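Local coordinates for protein mandelate racemase/muconate lactonizing enzyme/Enolase superfamily (Rhodobacter sphaeroides, PDB 2HZG) that belongs to the mandelate racemase and muconate lactonizing enzyme branch of the enolase superfamily and holds a sodium ion in its barrel domain, at residues R135-L140 with W225-F230; D159-V164 with Y330-Q335; D181-A186 with A221-L226. All blocks are in the same frame, centred on the assembly; numbering follows the deposited sequence.

Contact 1 (R135-L140 with W225-F230); sequences RPYASL and WLEEPF. With NA (sodium ion), chain C.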
loop_
_atom_site.group_PDB
_atom_site.type_symbol
_atom_site.label_atom_id
_atom_site.label_comp_id
_atom_site.label_asym_id
_atom_site.label_seq_id
_atom_site.Cartn_x
_atom_site.Cartn_y
_atom_site.Cartn_z
ATOM N N ARG A 135 -27.356 -2.834 -14.637
ATOM C CA ARG A 135 -27.662 -1.651 -15.415
ATOM C C ARG A 135 -26.408 -0.756 -15.449
ATOM O O ARG A 135 -26.027 -0.184 -14.420
ATOM C CB ARG A 135 -28.879 -0.947 -14.790
ATOM C CG ARG A 135 -29.247 0.382 -15.439
ATOM C CD ARG A 135 -29.919 0.188 -16.799
ATOM N NE ARG A 135 -31.116 -0.653 -16.703
ATOM C CZ ARG A 135 -31.804 -1.106 -17.751
ATOM N NH1 ARG A 135 -31.428 -0.799 -18.989
ATOM N NH2 ARG A 135 -32.869 -1.865 -17.555
ATOM N N PRO A 136 -25.765 -0.644 -16.632
ATOM C CA PRO A 136 -24.471 0.040 -16.745
ATOM C C PRO A 136 -24.629 1.563 -16.704
ATOM O O PRO A 136 -25.507 2.123 -17.385
ATOM C CB PRO A 136 -23.939 -0.412 -18.117
ATOM C CG PRO A 136 -25.210 -0.675 -18.935
ATOM C CD PRO A 136 -26.237 -1.171 -17.931
ATOM N N TYR A 137 -23.815 2.228 -15.889
ATOM C CA TYR A 137 -23.750 3.675 -15.969
ATOM C C TYR A 137 -22.529 4.028 -16.791
ATOM O O TYR A 137 -21.507 3.350 -16.707
ATOM C CB TYR A 137 -23.777 4.319 -14.580
ATOM C CG TYR A 137 -22.541 4.154 -13.691
ATOM C CD1 TYR A 137 -21.374 4.910 -13.917
ATOM C CD2 TYR A 137 -22.570 3.306 -12.590
ATOM C CE1 TYR A 137 -20.240 4.776 -13.061
ATOM C CE2 TYR A 137 -21.457 3.189 -11.713
ATOM C CZ TYR A 137 -20.302 3.923 -11.978
ATOM O OH TYR A 137 -19.211 3.806 -11.157
ATOM N N ALA A 138 -22.657 5.048 -17.634
ATOM C CA ALA A 138 -21.572 5.474 -18.487
ATOM C C ALA A 138 -20.546 6.192 -17.638
ATOM O O ALA A 138 -20.862 7.199 -16.998
ATOM C CB ALA A 138 -22.097 6.399 -19.629
ATOM N N SER A 139 -19.314 5.685 -17.626
ATOM C CA SER A 139 -18.306 6.254 -16.766
ATOM C C SER A 139 -17.331 7.083 -17.575
ATOM O O SER A 139 -16.633 6.562 -18.437
ATOM C CB SER A 139 -17.582 5.170 -15.943
ATOM O OG SER A 139 -16.891 5.790 -14.878
ATOM N N LEU A 140 -17.292 8.377 -17.270
ATOM C CA LEU A 140 -16.654 9.360 -18.130
ATOM C C LEU A 140 -15.792 10.327 -17.337
ATOM O O LEU A 140 -15.935 10.440 -16.137
ATOM C CB LEU A 140 -17.739 10.163 -18.897
ATOM C CG LEU A 140 -18.578 9.370 -19.899
ATOM C CD1 LEU A 140 -19.765 10.206 -20.380
ATOM C CD2 LEU A 140 -17.700 8.936 -21.070
ATOM N N TRP A 225 -24.357 9.926 -5.805
ATOM C CA TRP A 225 -23.246 9.732 -4.909
ATOM C C TRP A 225 -22.071 10.608 -5.284
ATOM O O TRP A 225 -21.929 11.057 -6.436
ATOM C CB TRP A 225 -22.831 8.240 -4.789
ATOM C CG TRP A 225 -22.005 7.654 -5.953
ATOM C CD1 TRP A 225 -20.799 8.112 -6.447
ATOM C CD2 TRP A 225 -22.318 6.473 -6.714
ATOM N NE1 TRP A 225 -20.365 7.288 -7.482
ATOM C CE2 TRP A 225 -21.278 6.280 -7.652
ATOM C CE3 TRP A 225 -23.382 5.560 -6.687
ATOM C CZ2 TRP A 225 -21.283 5.215 -8.566
ATOM C CZ3 TRP A 225 -23.381 4.510 -7.580
ATOM C CH2 TRP A 225 -22.331 4.342 -8.505
ATOM N N LEU A 226 -21.246 10.849 -4.275
ATOM C CA LEU A 226 -20.003 11.574 -4.401
ATOM C C LEU A 226 -18.923 10.575 -4.072
ATOM O O LEU A 226 -18.859 10.063 -2.962
ATOM C CB LEU A 226 -19.973 12.751 -3.415
ATOM C CG LEU A 226 -18.631 13.483 -3.312
ATOM C CD1 LEU A 226 -18.268 14.147 -4.655
ATOM C CD2 LEU A 226 -18.673 14.487 -2.135
ATOM N N GLU A 227 -18.071 10.304 -5.055
ATOM C CA GLU A 227 -17.107 9.211 -4.995
ATOM C C GLU A 227 -15.700 9.723 -4.678
ATOM O O GLU A 227 -15.270 10.754 -5.200
ATOM C CB GLU A 227 -17.154 8.457 -6.328
ATOM C CG GLU A 227 -16.128 7.365 -6.523
ATOM C CD GLU A 227 -16.381 6.568 -7.789
ATOM O OE1 GLU A 227 -17.539 6.497 -8.260
ATOM O OE2 GLU A 227 -15.413 5.967 -8.296
ATOM N N GLU A 228 -15.012 9.014 -3.784
ATOM C CA GLU A 228 -13.626 9.332 -3.413
ATOM C C GLU A 228 -13.396 10.804 -3.055
ATOM O O GLU A 228 -12.521 11.444 -3.650
ATOM C CB GLU A 228 -12.657 8.929 -4.545
ATOM C CG GLU A 228 -12.479 7.417 -4.705
ATOM C CD GLU A 228 -11.023 7.039 -4.961
ATOM O OE1 GLU A 228 -10.386 6.444 -4.027
ATOM O OE2 GLU A 228 -10.509 7.380 -6.073
ATOM N N PRO A 229 -14.179 11.360 -2.099
ATOM C CA PRO A 229 -13.911 12.790 -1.796
ATOM C C PRO A 229 -12.498 13.045 -1.229
ATOM O O PRO A 229 -11.963 14.129 -1.394
ATOM C CB PRO A 229 -14.978 13.148 -0.736
ATOM C CG PRO A 229 -15.378 11.789 -0.132
ATOM C CD PRO A 229 -15.264 10.794 -1.265
ATOM N N PHE A 230 -11.919 12.043 -0.572
ATOM C CA PHE A 230 -10.697 12.218 0.222
ATOM C C PHE A 230 -9.639 11.153 -0.052
ATOM O O PHE A 230 -9.923 10.171 -0.762
ATOM C CB PHE A 230 -11.053 12.169 1.715
ATOM C CG PHE A 230 -12.107 13.167 2.128
ATOM C CD1 PHE A 230 -11.845 14.549 2.080
ATOM C CD2 PHE A 230 -13.353 12.727 2.573
ATOM C CE1 PHE A 230 -12.825 15.476 2.470
ATOM C CE2 PHE A 230 -14.340 13.642 2.961
ATOM C CZ PHE A 230 -14.081 15.017 2.913
HETATM NA NA NA C . -13.432 6.383 -9.478
HETATM O O HOH W 1 -11.856 8.183 -7.940
HETATM O O HOH W 2 -11.286 6.166 -10.664
HETATM O O HOH W 3 -14.291 5.443 -11.709
#
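Trp225 and Tyr137 meet across the interior of a ring of parallel strands, each side chain directed at the opposite segment although the nearest CA atoms, those of these two residues, stay 12.6 Å apart. The contact is an offset edge-to-face (T-shaped) aromatic pair: the planes stand at 77° and the centroid of the indole six-membered ring lies 5.5 Å from that of the tyrosine. The indole edge supplies the touch, with Trp225 CH2 3.5 Å from Tyr137 CE2. Tyr137 OH lies in the indole plane, 3.6 Å from Trp225 CZ2, and its polar partner is Lys165 NZ. From the five-membered ring of the same indole, Trp225 NE1 donates to Glu227 OE1 at 3.0 Å; the bond is bent (140°), tilted from the ring plane, and uses the anti lone pair of OE1. Glu227 comes next on this face of the strand. With CG anti to the backbone N (chi1 174°) and an extended chain, its carboxylate reaches the ion, OE2 binding sodium at 2.3 Å while OE1 also forms a salt bridge with Lys165. Three waters are further ligands of the ion. Asp199 and Glu254 complete the protein share of the coordination, giving three carboxylates at strand ends, as in the metal site of enolase-superfamily barrels.

Contact 2 (D159-V164 with Y330-Q335); sequences DGFAAV and YPAAPQ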
loop_
_atom_site.group_PDB
_atom_site.type_symbol
_atom_site.label_atom_id
_atom_site.label_comp_id
_atom_site.label_asym_id
_atom_site.label_seq_id
_atom_site.Cartn_x
_atom_site.Cartn_y
_atom_site.Cartn_z
ATOM N N ASP A 159 -26.657 7.516 -26.660
ATOM C CA ASP A 159 -26.190 6.135 -26.829
ATOM C C ASP A 159 -27.041 5.137 -26.058
ATOM O O ASP A 159 -26.855 3.934 -26.189
ATOM C CB ASP A 159 -24.721 5.983 -26.410
ATOM C CG ASP A 159 -23.757 6.618 -27.397
ATOM O OD1 ASP A 159 -24.149 6.928 -28.553
ATOM O OD2 ASP A 159 -22.583 6.810 -27.012
ATOM N N GLY A 160 -27.952 5.628 -25.236
ATOM C CA GLY A 160 -28.844 4.753 -24.505
ATOM C C GLY A 160 -28.546 4.554 -23.031
ATOM O O GLY A 160 -29.239 3.798 -22.357
ATOM N N PHE A 161 -27.522 5.221 -22.515
ATOM C CA PHE A 161 -27.261 5.160 -21.078
ATOM C C PHE A 161 -28.318 5.915 -20.307
ATOM O O PHE A 161 -28.646 7.062 -20.636
ATOM C CB PHE A 161 -25.886 5.732 -20.740
ATOM C CG PHE A 161 -24.749 4.880 -21.193
ATOM C CD1 PHE A 161 -24.372 3.745 -20.450
ATOM C CD2 PHE A 161 -24.041 5.204 -22.350
ATOM C CE1 PHE A 161 -23.325 2.948 -20.852
ATOM C CE2 PHE A 161 -22.961 4.407 -22.765
ATOM C CZ PHE A 161 -22.609 3.270 -22.009
ATOM N N ALA A 162 -28.829 5.266 -19.271
ATOM C CA ALA A 162 -29.794 5.844 -18.352
ATOM C C ALA A 162 -29.125 6.455 -17.108
ATOM O O ALA A 162 -29.808 6.993 -16.222
ATOM C CB ALA A 162 -30.776 4.774 -17.921
ATOM N N ALA A 163 -27.803 6.341 -17.026
ATOM C CA ALA A 163 -27.053 6.826 -15.873
ATOM C C ALA A 163 -25.652 7.183 -16.327
ATOM O O ALA A 163 -25.103 6.528 -17.219
ATOM C CB ALA A 163 -27.030 5.789 -14.747
ATOM N N VAL A 164 -25.100 8.265 -15.771
ATOM C CA VAL A 164 -23.763 8.749 -16.140
ATOM C C VAL A 164 -22.991 9.171 -14.883
ATOM O O VAL A 164 -23.574 9.739 -13.948
ATOM C CB VAL A 164 -23.808 9.951 -17.141
ATOM C CG1 VAL A 164 -22.407 10.450 -17.463
ATOM C CG2 VAL A 164 -24.532 9.583 -18.451
ATOM N N TYR A 330 -19.478 1.205 -16.164
ATOM C CA TYR A 330 -19.162 0.849 -17.531
ATOM C C TYR A 330 -18.267 1.922 -18.161
ATOM O O TYR A 330 -18.703 3.048 -18.331
ATOM C CB TYR A 330 -20.457 0.673 -18.352
ATOM C CG TYR A 330 -20.191 0.116 -19.729
ATOM C CD1 TYR A 330 -20.145 -1.272 -19.952
ATOM C CD2 TYR A 330 -19.915 0.964 -20.795
ATOM C CE1 TYR A 330 -19.858 -1.784 -21.233
ATOM C CE2 TYR A 330 -19.630 0.467 -22.070
ATOM C CZ TYR A 330 -19.615 -0.908 -22.277
ATOM O OH TYR A 330 -19.324 -1.381 -23.532
ATOM N N PRO A 331 -17.035 1.563 -18.569
ATOM C CA PRO A 331 -16.189 2.599 -19.175
ATOM C C PRO A 331 -16.722 2.993 -20.560
ATOM O O PRO A 331 -16.662 2.203 -21.504
ATOM C CB PRO A 331 -14.813 1.923 -19.314
ATOM C CG PRO A 331 -15.037 0.508 -19.177
ATOM C CD PRO A 331 -16.379 0.242 -18.548
ATOM N N ALA A 332 -17.233 4.216 -20.667
ATOM C CA ALA A 332 -17.933 4.646 -21.873
ATOM C C ALA A 332 -17.027 5.340 -22.906
ATOM O O ALA A 332 -17.393 5.448 -24.072
ATOM C CB ALA A 332 -19.130 5.529 -21.499
ATOM N N ALA A 333 -15.841 5.791 -22.505
ATOM C CA ALA A 333 -14.897 6.377 -23.462
ATOM C C ALA A 333 -13.461 5.870 -23.242
ATOM O O ALA A 333 -12.528 6.677 -23.147
ATOM C CB ALA A 333 -14.946 7.939 -23.421
ATOM N N PRO A 334 -13.268 4.528 -23.208
ATOM C CA PRO A 334 -11.910 4.062 -22.919
ATOM C C PRO A 334 -10.941 4.322 -24.086
ATOM O O PRO A 334 -11.378 4.453 -25.246
ATOM C CB PRO A 334 -12.093 2.553 -22.664
ATOM C CG PRO A 334 -13.304 2.179 -23.429
ATOM C CD PRO A 334 -14.204 3.410 -23.461
ATOM N N GLN A 335 -9.645 4.406 -23.783
ATOM C CA GLN A 335 -8.627 4.435 -24.824
ATOM C C GLN A 335 -8.724 3.184 -25.697
ATOM O O GLN A 335 -9.217 2.151 -25.265
ATOM C CB GLN A 335 -7.211 4.539 -24.253
ATOM C CG GLN A 335 -6.963 5.789 -23.421
ATOM C CD GLN A 335 -7.268 7.069 -24.166
ATOM O OE1 GLN A 335 -7.030 7.182 -25.370
ATOM N NE2 GLN A 335 -7.796 8.040 -23.453
#
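On the outer side of an eight-stranded parallel barrel, the TIM-barrel domain of the enolase superfamily, the residues before strand 163-167 and the end of strand 327-331 meet across strand 135-141, and Phe161 spans the distance between them. Its ring meets Tyr330 obliquely: the planes are 44° apart and the centroids 5.9 Å, a geometry that is neither a stack nor a T-shape. The far corner of the phenylalanine does the touching, Phe161 CZ lying 3.7 Å from Tyr330 CD2, with the tyrosine carbon near the plane of the Phe161 ring, at its edge. The same corner approaches the methyl of Ala332, with 4.2 Å between Phe161 CZ and Ala332 CB, so that one ring end touches two residues beyond it. Torsions bring the rings together from opposite segments: Phe161 holds CG anti to its carbonyl carbon (chi1 -70°), whereas in Tyr330 CG is turned anti to the backbone N (chi1 -172°), and the two side chains cross at about a right angle. No hydrogen bond joins the segments, so the evidence is for apolar contact alone. Gly160, just before Phe161, ends helix 146-158 in a Schellman motif with positive phi, turning the chain toward the strand. Strand 135-141 is backbone-bonded to both strands; its Ala138 packs against both Phe161 and Ala332, while Phe161 also rests on Ala156 of helix 146-158.

Contact 3 (D181-A186 with A221-L226); sequences DQIMAA and AGVLWL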
loop_
_atom_site.group_PDB
_atom_site.type_symbol
_atom_site.label_atom_id
_atom_site.label_comp_id
_atom_site.label_asym_id
_atom_site.label_seq_id
_atom_site.Cartn_x
_atom_site.Cartn_y
_atom_site.Cartn_z
ATOM N N ASP A 181 -20.682 24.715 -12.150
ATOM C CA ASP A 181 -20.859 24.854 -13.599
ATOM C C ASP A 181 -20.717 23.492 -14.301
ATOM O O ASP A 181 -21.517 23.140 -15.157
ATOM C CB ASP A 181 -19.839 25.840 -14.154
ATOM C CG ASP A 181 -20.173 27.312 -13.810
ATOM O OD1 ASP A 181 -21.296 27.603 -13.350
ATOM O OD2 ASP A 181 -19.286 28.163 -13.990
ATOM N N GLN A 182 -19.711 22.725 -13.886
ATOM C CA GLN A 182 -19.450 21.392 -14.432
ATOM C C GLN A 182 -20.583 20.414 -14.129
ATOM O O GLN A 182 -21.045 19.692 -15.009
ATOM C CB GLN A 182 -18.123 20.851 -13.874
ATOM C CG GLN A 182 -16.892 21.482 -14.469
ATOM C CD GLN A 182 -16.555 20.922 -15.862
ATOM O OE1 GLN A 182 -17.302 20.120 -16.416
ATOM N NE2 GLN A 182 -15.437 21.345 -16.415
ATOM N N ILE A 183 -21.011 20.386 -12.874
ATOM C CA ILE A 183 -22.005 19.428 -12.399
ATOM C C ILE A 183 -23.378 19.733 -12.993
ATOM O O ILE A 183 -24.105 18.826 -13.402
ATOM C CB ILE A 183 -22.012 19.393 -10.834
ATOM C CG1 ILE A 183 -20.688 18.774 -10.315
ATOM C CG2 ILE A 183 -23.199 18.617 -10.294
ATOM C CD1 ILE A 183 -20.387 19.048 -8.821
ATOM N N MET A 184 -23.720 21.021 -13.041
ATOM C CA MET A 184 -24.973 21.463 -13.668
ATOM C C MET A 184 -25.006 21.171 -15.164
ATOM O O MET A 184 -26.044 20.782 -15.692
ATOM C CB MET A 184 -25.206 22.946 -13.402
ATOM C CG MET A 184 -25.517 23.267 -11.937
ATOM S SD MET A 184 -26.909 22.303 -11.305
ATOM C CE MET A 184 -26.423 22.173 -9.582
ATOM N N ALA A 185 -23.868 21.337 -15.829
ATOM C CA ALA A 185 -23.726 20.994 -17.255
ATOM C C ALA A 185 -23.904 19.482 -17.494
ATOM O O ALA A 185 -24.601 19.083 -18.425
ATOM C CB ALA A 185 -22.396 21.493 -17.804
ATOM N N ALA A 186 -23.325 18.653 -16.619
ATOM C CA ALA A 186 -23.597 17.201 -16.628
ATOM C C ALA A 186 -25.097 16.894 -16.509
ATOM O O ALA A 186 -25.653 16.113 -17.297
ATOM C CB ALA A 186 -22.804 16.492 -15.515
ATOM N N ALA A 221 -28.216 19.367 -8.216
ATOM C CA ALA A 221 -28.136 18.581 -9.452
ATOM C C ALA A 221 -28.702 17.167 -9.306
ATOM O O ALA A 221 -28.691 16.393 -10.259
ATOM C CB ALA A 221 -26.696 18.534 -9.955
ATOM N N GLY A 222 -29.170 16.831 -8.107
ATOM C CA GLY A 222 -29.787 15.531 -7.826
ATOM C C GLY A 222 -28.797 14.377 -7.947
ATOM O O GLY A 222 -29.171 13.272 -8.344
ATOM N N VAL A 223 -27.539 14.642 -7.606
ATOM C CA VAL A 223 -26.472 13.634 -7.686
ATOM C C VAL A 223 -26.677 12.480 -6.685
ATOM O O VAL A 223 -26.966 12.691 -5.492
ATOM C CB VAL A 223 -25.072 14.289 -7.556
ATOM C CG1 VAL A 223 -23.944 13.234 -7.563
ATOM C CG2 VAL A 223 -24.851 15.295 -8.688
ATOM N N LEU A 224 -26.550 11.258 -7.188
ATOM C CA LEU A 224 -26.740 10.056 -6.375
ATOM C C LEU A 224 -25.609 9.837 -5.350
ATOM O O LEU A 224 -25.870 9.560 -4.179
ATOM C CB LEU A 224 -26.894 8.822 -7.283
ATOM C CG LEU A 224 -27.014 7.433 -6.634
ATOM C CD1 LEU A 224 -28.314 7.310 -5.837
ATOM C CD2 LEU A 224 -26.894 6.309 -7.688
ATOM N N TRP A 225 -24.357 9.926 -5.805
ATOM C CA TRP A 225 -23.246 9.732 -4.909
ATOM C C TRP A 225 -22.071 10.608 -5.284
ATOM O O TRP A 225 -21.929 11.057 -6.436
ATOM C CB TRP A 225 -22.831 8.240 -4.789
ATOM C CG TRP A 225 -22.005 7.654 -5.953
ATOM C CD1 TRP A 225 -20.799 8.112 -6.447
ATOM C CD2 TRP A 225 -22.318 6.473 -6.714
ATOM N NE1 TRP A 225 -20.365 7.288 -7.482
ATOM C CE2 TRP A 225 -21.278 6.280 -7.652
ATOM C CE3 TRP A 225 -23.382 5.560 -6.687
ATOM C CZ2 TRP A 225 -21.283 5.215 -8.566
ATOM C CZ3 TRP A 225 -23.381 4.510 -7.580
ATOM C CH2 TRP A 225 -22.331 4.342 -8.505
ATOM N N LEU A 226 -21.246 10.849 -4.275
ATOM C CA LEU A 226 -20.003 11.574 -4.401
ATOM C C LEU A 226 -18.923 10.575 -4.072
ATOM O O LEU A 226 -18.859 10.063 -2.962
ATOM C CB LEU A 226 -19.973 12.751 -3.415
ATOM C CG LEU A 226 -18.631 13.483 -3.312
ATOM C CD1 LEU A 226 -18.268 14.147 -4.655
ATOM C CD2 LEU A 226 -18.673 14.487 -2.135
#
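Ile183 and Met184, consecutive on helix 176-190, converge on the methyl of Ala221 by different routes. Ile183 points at the opposing segment from its backbone and uses its short branch: with CG2 anti to the backbone N, that methyl comes 3.5 Å from Ala221 CB. It also faces Val223, where Ile183 CG2 and Val223 CG2 are 4.0 Å apart and the two side chains cross at about a right angle. Met184 starts in the other direction, its CB bond leading away from Ala221, but bends at chi2 (-55°) and again at chi3, which returns its end to the contact. Met184 CE then lies 3.7 Å from Ala221 CB and 3.6 Å from Ala221 N. By CA atoms the two backbones are nearest at Met184 and Ala221, 6.0 Å apart. Apolar carbons make up the side-chain contact; the carbonyl of Ala221 is hydrogen-bonded by Arg187, about one turn further along the same helix. Gly222 closes helix 215-220 with a Schellman motif, and the chain turns through Val223 toward strand 225-227. Packing of helix 176-190 against the end of helix 215-220, just ahead of strand 225-227, is in keeping with the beta-alpha repeats of a TIM barrel.

Contacts 1 and 3 are buried and contact 2 lies at the surface, yet all three reach the same eight-stranded sheet. None has a hydrogen bond across its segments; contact 1, inside the barrel, differs in its polar network, made within 225-230 and with Lys165 and sodium, whereas contacts 2 and 3 rely on apolar side chains. The segments of contacts 1 and 3 overlap at Trp225 and Leu226, but Trp225 works in contact 1 while contact 3 uses Ala221 and Val223, on the helical layer. Contact 2 abuts contact 1 through strand 135-141, with a probable hydrogen bond from Ser139 N to Tyr330 O. Contacts 2 and 3 do not touch, their nearest atoms being about 6 Å apart.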